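Local coordinates for protein putative cytosine/guanine deaminase (Unidentified, PDB 2PAJ) that deaminates 2-amino-4-hydroxypteridines such as isoxanthopterin to 2,4-dihydroxypteridines, as a zinc-dependent hydrolase of the amidohydrolase superfamily, at residues Val61-Val73 / Lys405-Leu419. Residues are numbered along the deposited sequence; the frame is centred on the assembly and turned at random.
Sequences VDATDCVIYPAWV and KVAVGYAADIAVYRL
Ala415 N donates to Tyr69 O at 2.9 Å, nearly straight (171°). Tyr69 N returns a bond to Ala415 O at 3.0 Å. This reciprocal pair makes Tyr69 and Ala415 a hydrogen-bonded site of an antiparallel ladder between strands 67-70 and 414-418. Val67 and Tyr417 form the next such site: Tyr417 N reaches Val67 O at 2.9 Å, while Val67 N gives the longer return bond. Pro70 sits opposite Ile414 at a non-hydrogen-bonded site, where the pairing needs no N-H. Next along, Ala71 N bonds to Asp413 O from well out of the carbonyl plane, consistent with the ladder losing its regularity.

On the face carrying Val67, Tyr69 and Tyr417, the two tyrosine rings form a T-shaped pair: their planes stand at 90°, with centroids 5.5 Å apart. The edge of Tyr417 is turned toward the face of Tyr69, and CE1 comes closest to Tyr69 CB, at 3.7 Å. Tyr417 has CG anti to its carbonyl carbon (chi1 -53°), and its ring extends past Tyr69 until OH lies 3.0 Å from Trp72 NE1. Tyr69 OH is held elsewhere, by Ala431 O.

Ile68 and Val416 share the other face, lying alongside each other, CG1 against CG2. Among their neighbours, Ile414 CG2 meets the CG2 branch of Ile68, and Cys66 CB packs on Val416 CG1 at 3.7 Å. At the far end, Val406 CG2 lies across the Pro70 ring, nearest its CB.

The ladder thus joins the first strand of the TIM barrel, just ahead of zinc ligands His76 and His78, to strand 414-418, which probably belongs with the small beta domain built from both ends of the chain, as in related amidohydrolases. Helix 383-398 packs on Tyr69, Pro70 and Trp72, strand 39-42 touches Ile68 and Ile414, and strand 442-448 continues the antiparallel pairing beyond 414-418.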
ATOM      1  N   VAL A  61      16.282  -4.090  21.848  1.00 59.76           N
ATOM      2  CA  VAL A  61      15.904  -2.739  21.472  1.00 61.20           C
ATOM      3  C   VAL A  61      14.961  -2.226  22.560  1.00 60.89           C
ATOM      4  O   VAL A  61      13.887  -2.790  22.787  1.00 60.45           O
ATOM      5  CB  VAL A  61      15.230  -2.707  20.062  1.00 60.18           C
ATOM      6  CG1 VAL A  61      14.286  -3.852  19.911  1.00 62.27           C
ATOM      7  CG2 VAL A  61      14.491  -1.402  19.858  1.00 60.71           C
ATOM      8  N   ASP A  62      15.399  -1.170  23.247  1.00 60.51           N
ATOM      9  CA  ASP A  62      14.645  -0.549  24.333  1.00 59.93           C
ATOM     10  C   ASP A  62      13.518   0.340  23.809  1.00 59.46           C
ATOM     11  O   ASP A  62      13.744   1.466  23.354  1.00 58.18           O
ATOM     12  CB  ASP A  62      15.598   0.269  25.206  1.00 62.54           C
ATOM     13  CG  ASP A  62      14.919   0.853  26.426  1.00 64.56           C
ATOM     14  OD1 ASP A  62      14.158   0.110  27.080  1.00 67.21           O
ATOM     15  OD2 ASP A  62      15.150   2.048  26.732  1.00 65.17           O
ATOM     16  N   ALA A  63      12.300  -0.180  23.885  1.00 58.79           N
ATOM     17  CA  ALA A  63      11.135   0.544  23.408  1.00 58.37           C
ATOM     18  C   ALA A  63      10.428   1.232  24.551  1.00 58.78           C
ATOM     19  O   ALA A  63       9.203   1.358  24.555  1.00 57.63           O
ATOM     20  CB  ALA A  63      10.176  -0.407  22.700  1.00 58.00           C
ATOM     21  N   THR A  64      11.206   1.665  25.534  1.00 58.82           N
ATOM     22  CA  THR A  64      10.637   2.359  26.672  1.00 58.12           C
ATOM     23  C   THR A  64       9.984   3.655  26.202  1.00 57.60           C
ATOM     24  O   THR A  64      10.600   4.453  25.482  1.00 55.41           O
ATOM     25  CB  THR A  64      11.704   2.685  27.711  1.00 58.29           C
ATOM     26  OG1 THR A  64      12.324   1.472  28.138  1.00 57.08           O
ATOM     27  CG2 THR A  64      11.084   3.375  28.909  1.00 58.39           C
ATOM     28  N   ASP A  65       8.727   3.834  26.613  1.00 57.36           N
ATOM     29  CA  ASP A  65       7.912   5.001  26.283  1.00 57.56           C
ATOM     30  C   ASP A  65       7.453   4.989  24.836  1.00 57.03           C
ATOM     31  O   ASP A  65       6.814   5.939  24.381  1.00 57.47           O
ATOM     32  CB  ASP A  65       8.675   6.307  26.541  1.00 58.04           C
ATOM     33  CG  ASP A  65       9.048   6.489  27.989  1.00 58.07           C
ATOM     34  OD1 ASP A  65       8.193   6.241  28.864  1.00 59.30           O
ATOM     35  OD2 ASP A  65      10.197   6.900  28.243  1.00 58.88           O
ATOM     36  N   CYS A  66       7.784   3.925  24.113  1.00 55.47           N
ATOM     37  CA  CYS A  66       7.393   3.825  22.718  1.00 54.14           C
ATOM     38  C   CYS A  66       6.148   2.992  22.520  1.00 54.19           C
ATOM     39  O   CYS A  66       5.834   2.104  23.303  1.00 53.63           O
ATOM     40  CB  CYS A  66       8.526   3.242  21.878  1.00 53.63           C
ATOM     41  SG  CYS A  66       9.961   4.295  21.769  1.00 53.59           S
ATOM     42  N   VAL A  67       5.445   3.305  21.442  1.00 54.54           N
ATOM     43  CA  VAL A  67       4.219   2.622  21.074  1.00 54.30           C
ATOM     44  C   VAL A  67       4.524   1.710  19.884  1.00 52.76           C
ATOM     45  O   VAL A  67       5.263   2.076  18.965  1.00 50.92           O
ATOM     46  CB  VAL A  67       3.118   3.654  20.699  1.00 55.69           C
ATOM     47  CG1 VAL A  67       1.827   2.957  20.329  1.00 57.61           C
ATOM     48  CG2 VAL A  67       2.880   4.593  21.866  1.00 55.47           C
ATOM     49  N   ILE A  68       3.957   0.513  19.921  1.00 52.27           N
ATOM     50  CA  ILE A  68       4.162  -0.458  18.861  1.00 52.03           C
ATOM     51  C   ILE A  68       2.863  -0.657  18.089  1.00 51.96           C
ATOM     52  O   ILE A  68       1.784  -0.734  18.672  1.00 52.70           O
ATOM     53  CB  ILE A  68       4.674  -1.809  19.442  1.00 51.60           C
ATOM     54  CG1 ILE A  68       6.087  -1.617  20.001  1.00 48.12           C
ATOM     55  CG2 ILE A  68       4.692  -2.880  18.369  1.00 50.24           C
ATOM     56  CD1 ILE A  68       6.678  -2.843  20.621  1.00 47.86           C
ATOM     57  N   TYR A  69       2.997  -0.712  16.768  1.00 52.05           N
ATOM     58  CA  TYR A  69       1.897  -0.883  15.819  1.00 51.94           C
ATOM     59  C   TYR A  69       2.403  -1.889  14.788  1.00 51.57           C
ATOM     60  O   TYR A  69       3.611  -2.127  14.678  1.00 50.64           O
ATOM     61  CB  TYR A  69       1.673   0.422  15.038  1.00 53.90           C
ATOM     62  CG  TYR A  69       0.684   1.463  15.552  1.00 55.11           C
ATOM     63  CD1 TYR A  69       0.614   1.806  16.908  1.00 56.67           C
ATOM     64  CD2 TYR A  69      -0.131   2.165  14.649  1.00 56.17           C
ATOM     65  CE1 TYR A  69      -0.234   2.818  17.349  1.00 58.47           C
ATOM     66  CE2 TYR A  69      -0.977   3.175  15.076  1.00 57.74           C
ATOM     67  CZ  TYR A  69      -1.024   3.500  16.427  1.00 58.59           C
ATOM     68  OH  TYR A  69      -1.839   4.523  16.845  1.00 57.96           O
ATOM     69  N   PRO A  70       1.494  -2.527  14.042  1.00 50.93           N
ATOM     70  CA  PRO A  70       2.032  -3.449  13.044  1.00 50.27           C
ATOM     71  C   PRO A  70       2.353  -2.492  11.885  1.00 50.05           C
ATOM     72  O   PRO A  70       1.671  -1.478  11.728  1.00 51.07           O
ATOM     73  CB  PRO A  70       0.858  -4.383  12.764  1.00 49.83           C
ATOM     74  CG  PRO A  70      -0.318  -3.562  13.052  1.00 50.18           C
ATOM     75  CD  PRO A  70       0.075  -2.809  14.296  1.00 51.54           C
ATOM     76  N   ALA A  71       3.403  -2.753  11.112  1.00 49.49           N
ATOM     77  CA  ALA A  71       3.755  -1.866   9.999  1.00 48.23           C
ATOM     78  C   ALA A  71       2.556  -1.684   9.052  1.00 48.26           C
ATOM     79  O   ALA A  71       1.727  -2.578   8.916  1.00 49.72           O
ATOM     80  CB  ALA A  71       4.961  -2.426   9.250  1.00 47.15           C
ATOM     81  N   TRP A  72       2.453  -0.530   8.402  1.00 47.60           N
ATOM     82  CA  TRP A  72       1.326  -0.290   7.508  1.00 46.87           C
ATOM     83  C   TRP A  72       1.391  -1.096   6.216  1.00 46.42           C
ATOM     84  O   TRP A  72       2.454  -1.497   5.751  1.00 46.65           O
ATOM     85  CB  TRP A  72       1.230   1.191   7.114  1.00 48.68           C
ATOM     86  CG  TRP A  72       1.126   2.156   8.243  1.00 47.62           C
ATOM     87  CD1 TRP A  72       2.077   3.049   8.655  1.00 47.20           C
ATOM     88  CD2 TRP A  72       0.034   2.280   9.155  1.00 47.78           C
ATOM     89  NE1 TRP A  72       1.648   3.709   9.775  1.00 49.52           N
ATOM     90  CE2 TRP A  72       0.395   3.259  10.107  1.00 50.15           C
ATOM     91  CE3 TRP A  72      -1.217   1.654   9.270  1.00 48.37           C
ATOM     92  CZ2 TRP A  72      -0.451   3.633  11.162  1.00 50.03           C
ATOM     93  CZ3 TRP A  72      -2.054   2.018  10.309  1.00 47.24           C
ATOM     94  CH2 TRP A  72      -1.666   3.003  11.247  1.00 49.23           C
ATOM     95  N   VAL A  73       0.218  -1.316   5.644  1.00 45.80           N
ATOM     96  CA  VAL A  73       0.064  -2.026   4.390  1.00 45.53           C
ATOM     97  C   VAL A  73      -0.693  -1.080   3.456  1.00 45.28           C
ATOM     98  O   VAL A  73      -1.875  -0.806   3.653  1.00 45.63           O
ATOM     99  CB  VAL A  73      -0.751  -3.324   4.574  1.00 45.80           C
ATOM    100  CG1 VAL A  73      -0.812  -4.092   3.266  1.00 45.67           C
ATOM    101  CG2 VAL A  73      -0.130  -4.170   5.655  1.00 44.45           C
ATOM    102  N   LYS A 405      -0.422  -8.292  11.334  1.00 54.35           N
ATOM    103  CA  LYS A 405      -0.856  -8.491  12.710  1.00 53.68           C
ATOM    104  C   LYS A 405       0.307  -8.700  13.662  1.00 53.13           C
ATOM    105  O   LYS A 405       1.210  -9.487  13.386  1.00 51.32           O
ATOM    106  CB  LYS A 405      -1.762  -9.707  12.792  1.00 54.83           C
ATOM    107  CG  LYS A 405      -3.214  -9.418  13.078  1.00 59.75           C
ATOM    108  CD  LYS A 405      -3.926 -10.739  13.243  1.00 62.06           C
ATOM    109  CE  LYS A 405      -5.331 -10.602  13.781  1.00 63.31           C
ATOM    110  NZ  LYS A 405      -5.828 -11.969  14.165  1.00 65.92           N
ATOM    111  N   VAL A 406       0.300  -7.988  14.785  1.00 52.25           N
ATOM    112  CA  VAL A 406       1.368  -8.181  15.754  1.00 51.50           C
ATOM    113  C   VAL A 406       0.857  -9.308  16.663  1.00 51.16           C
ATOM    114  O   VAL A 406       0.293  -9.067  17.732  1.00 50.97           O
ATOM    115  CB  VAL A 406       1.663  -6.908  16.584  1.00 50.23           C
ATOM    116  CG1 VAL A 406       2.931  -7.109  17.410  1.00 46.98           C
ATOM    117  CG2 VAL A 406       1.829  -5.727  15.666  1.00 48.05           C
ATOM    118  N   ALA A 407       1.028 -10.543  16.198  1.00 50.23           N
ATOM    119  CA  ALA A 407       0.600 -11.720  16.935  1.00 50.35           C
ATOM    120  C   ALA A 407       1.634 -12.803  16.697  1.00 50.96           C
ATOM    121  O   ALA A 407       2.259 -12.844  15.648  1.00 51.57           O
ATOM    122  CB  ALA A 407      -0.774 -12.169  16.449  1.00 47.89           C
ATOM    123  N   VAL A 408       1.830 -13.664  17.685  1.00 52.01           N
ATOM    124  CA  VAL A 408       2.812 -14.731  17.562  1.00 51.94           C
ATOM    125  C   VAL A 408       2.467 -15.649  16.373  1.00 50.29           C
ATOM    126  O   VAL A 408       1.328 -16.070  16.205  1.00 49.30           O
ATOM    127  CB  VAL A 408       2.915 -15.526  18.908  1.00 51.00           C
ATOM    128  CG1 VAL A 408       1.576 -16.125  19.277  1.00 49.59           C
ATOM    129  CG2 VAL A 408       3.964 -16.596  18.800  1.00 51.83           C
ATOM    130  N   GLY A 409       3.461 -15.918  15.534  1.00 50.47           N
ATOM    131  CA  GLY A 409       3.256 -16.763  14.371  1.00 49.97           C
ATOM    132  C   GLY A 409       3.252 -15.987  13.063  1.00 50.49           C
ATOM    133  O   GLY A 409       3.497 -16.542  11.991  1.00 50.24           O
ATOM    134  N   TYR A 410       2.980 -14.691  13.155  1.00 49.77           N
ATOM    135  CA  TYR A 410       2.940 -13.837  11.982  1.00 48.59           C
ATOM    136  C   TYR A 410       4.299 -13.276  11.600  1.00 49.54           C
ATOM    137  O   TYR A 410       5.255 -13.346  12.370  1.00 49.53           O
ATOM    138  CB  TYR A 410       1.966 -12.690  12.203  1.00 47.26           C
ATOM    139  CG  TYR A 410       0.522 -13.092  12.151  1.00 48.59           C
ATOM    140  CD1 TYR A 410      -0.046 -13.875  13.162  1.00 48.79           C
ATOM    141  CD2 TYR A 410      -0.289 -12.676  11.086  1.00 48.15           C
ATOM    142  CE1 TYR A 410      -1.378 -14.227  13.117  1.00 50.40           C
ATOM    143  CE2 TYR A 410      -1.622 -13.018  11.028  1.00 50.40           C
ATOM    144  CZ  TYR A 410      -2.166 -13.795  12.045  1.00 52.45           C
ATOM    145  OH  TYR A 410      -3.496 -14.141  12.000  1.00 53.95           O
ATOM    146  N   ALA A 411       4.384 -12.733  10.393  1.00 49.85           N
ATOM    147  CA  ALA A 411       5.629 -12.151   9.915  1.00 51.23           C
ATOM    148  C   ALA A 411       5.983 -10.961  10.797  1.00 51.85           C
ATOM    149  O   ALA A 411       5.104 -10.246  11.274  1.00 49.88           O
ATOM    150  CB  ALA A 411       5.480 -11.710   8.457  1.00 51.83           C
ATOM    151  N   ALA A 412       7.278 -10.747  11.000  1.00 54.40           N
ATOM    152  CA  ALA A 412       7.756  -9.651  11.840  1.00 55.19           C
ATOM    153  C   ALA A 412       7.844  -8.301  11.139  1.00 56.25           C
ATOM    154  O   ALA A 412       8.941  -7.822  10.841  1.00 57.71           O
ATOM    155  CB  ALA A 412       9.110 -10.004  12.432  1.00 53.60           C
ATOM    156  N   ASP A 413       6.687  -7.697  10.879  1.00 56.40           N
ATOM    157  CA  ASP A 413       6.621  -6.374  10.256  1.00 56.07           C
ATOM    158  C   ASP A 413       6.052  -5.484  11.342  1.00 54.26           C
ATOM    159  O   ASP A 413       4.834  -5.412  11.534  1.00 52.62           O
ATOM    160  CB  ASP A 413       5.702  -6.394   9.044  1.00 58.81           C
ATOM    161  CG  ASP A 413       6.102  -7.448   8.044  1.00 61.27           C
ATOM    162  OD1 ASP A 413       7.298  -7.495   7.669  1.00 63.98           O
ATOM    163  OD2 ASP A 413       5.223  -8.231   7.632  1.00 64.03           O
ATOM    164  N   ILE A 414       6.953  -4.816  12.053  1.00 52.74           N
ATOM    165  CA  ILE A 414       6.573  -3.983  13.175  1.00 51.43           C
ATOM    166  C   ILE A 414       7.115  -2.570  13.121  1.00 51.56           C
ATOM    167  O   ILE A 414       8.222  -2.328  12.651  1.00 52.26           O
ATOM    168  CB  ILE A 414       7.047  -4.627  14.502  1.00 50.21           C
ATOM    169  CG1 ILE A 414       6.577  -6.075  14.557  1.00 49.73           C
ATOM    170  CG2 ILE A 414       6.495  -3.857  15.704  1.00 50.97           C
ATOM    171  CD1 ILE A 414       7.137  -6.853  15.725  1.00 51.15           C
ATOM    172  N   ALA A 415       6.313  -1.639  13.623  1.00 51.63           N
ATOM    173  CA  ALA A 415       6.700  -0.244  13.699  1.00 50.26           C
ATOM    174  C   ALA A 415       6.749   0.166  15.174  1.00 49.94           C
ATOM    175  O   ALA A 415       5.805  -0.057  15.929  1.00 49.16           O
ATOM    176  CB  ALA A 415       5.712   0.613  12.944  1.00 50.84           C
ATOM    177  N   VAL A 416       7.873   0.738  15.583  1.00 49.68           N
ATOM    178  CA  VAL A 416       8.051   1.196  16.946  1.00 49.85           C
ATOM    179  C   VAL A 416       8.221   2.701  16.859  1.00 51.40           C
ATOM    180  O   VAL A 416       9.234   3.185  16.352  1.00 53.36           O
ATOM    181  CB  VAL A 416       9.294   0.561  17.570  1.00 48.35           C
ATOM    182  CG1 VAL A 416       9.520   1.098  18.977  1.00 48.40           C
ATOM    183  CG2 VAL A 416       9.118  -0.938  17.591  1.00 45.07           C
ATOM    184  N   TYR A 417       7.223   3.437  17.344  1.00 52.22           N
ATOM    185  CA  TYR A 417       7.257   4.900  17.295  1.00 52.08           C
ATOM    186  C   TYR A 417       7.662   5.600  18.593  1.00 51.98           C
ATOM    187  O   TYR A 417       7.200   5.246  19.679  1.00 50.85           O
ATOM    188  CB  TYR A 417       5.893   5.453  16.873  1.00 49.37           C
ATOM    189  CG  TYR A 417       5.328   4.893  15.592  1.00 49.38           C
ATOM    190  CD1 TYR A 417       4.297   3.945  15.621  1.00 50.61           C
ATOM    191  CD2 TYR A 417       5.786   5.334  14.347  1.00 48.51           C
ATOM    192  CE1 TYR A 417       3.735   3.457  14.444  1.00 48.52           C
ATOM    193  CE2 TYR A 417       5.229   4.851  13.166  1.00 47.74           C
ATOM    194  CZ  TYR A 417       4.205   3.914  13.222  1.00 47.75           C
ATOM    195  OH  TYR A 417       3.642   3.436  12.060  1.00 45.23           O
ATOM    196  N   ARG A 418       8.536   6.592  18.472  1.00 53.20           N
ATOM    197  CA  ARG A 418       8.946   7.373  19.631  1.00 56.01           C
ATOM    198  C   ARG A 418       8.148   8.679  19.545  1.00 56.37           C
ATOM    199  O   ARG A 418       8.217   9.388  18.539  1.00 57.91           O
ATOM    200  CB  ARG A 418      10.455   7.649  19.602  1.00 56.21           C
ATOM    201  CG  ARG A 418      10.956   8.445  20.801  1.00 57.04           C
ATOM    202  CD  ARG A 418      12.422   8.180  21.059  1.00 57.47           C
ATOM    203  NE  ARG A 418      12.646   6.886  21.698  1.00 59.57           N
ATOM    204  CZ  ARG A 418      13.755   6.173  21.536  1.00 60.74           C
ATOM    205  NH1 ARG A 418      14.723   6.634  20.750  1.00 62.30           N
ATOM    206  NH2 ARG A 418      13.910   5.015  22.159  1.00 59.89           N
ATOM    207  N   LEU A 419       7.363   8.975  20.582  1.00 56.82           N
ATOM    208  CA  LEU A 419       6.544  10.187  20.599  1.00 56.32           C
ATOM    209  C   LEU A 419       7.292  11.312  21.294  1.00 56.73           C
ATOM    210  O   LEU A 419       6.802  11.890  22.258  1.00 58.76           O
ATOM    211  CB  LEU A 419       5.233   9.927  21.335  1.00 53.68           C
ATOM    212  CG  LEU A 419       4.435   8.684  20.944  1.00 53.58           C
ATOM    213  CD1 LEU A 419       3.211   8.590  21.825  1.00 52.87           C
ATOM    214  CD2 LEU A 419       4.031   8.747  19.479  1.00 53.50           C
TER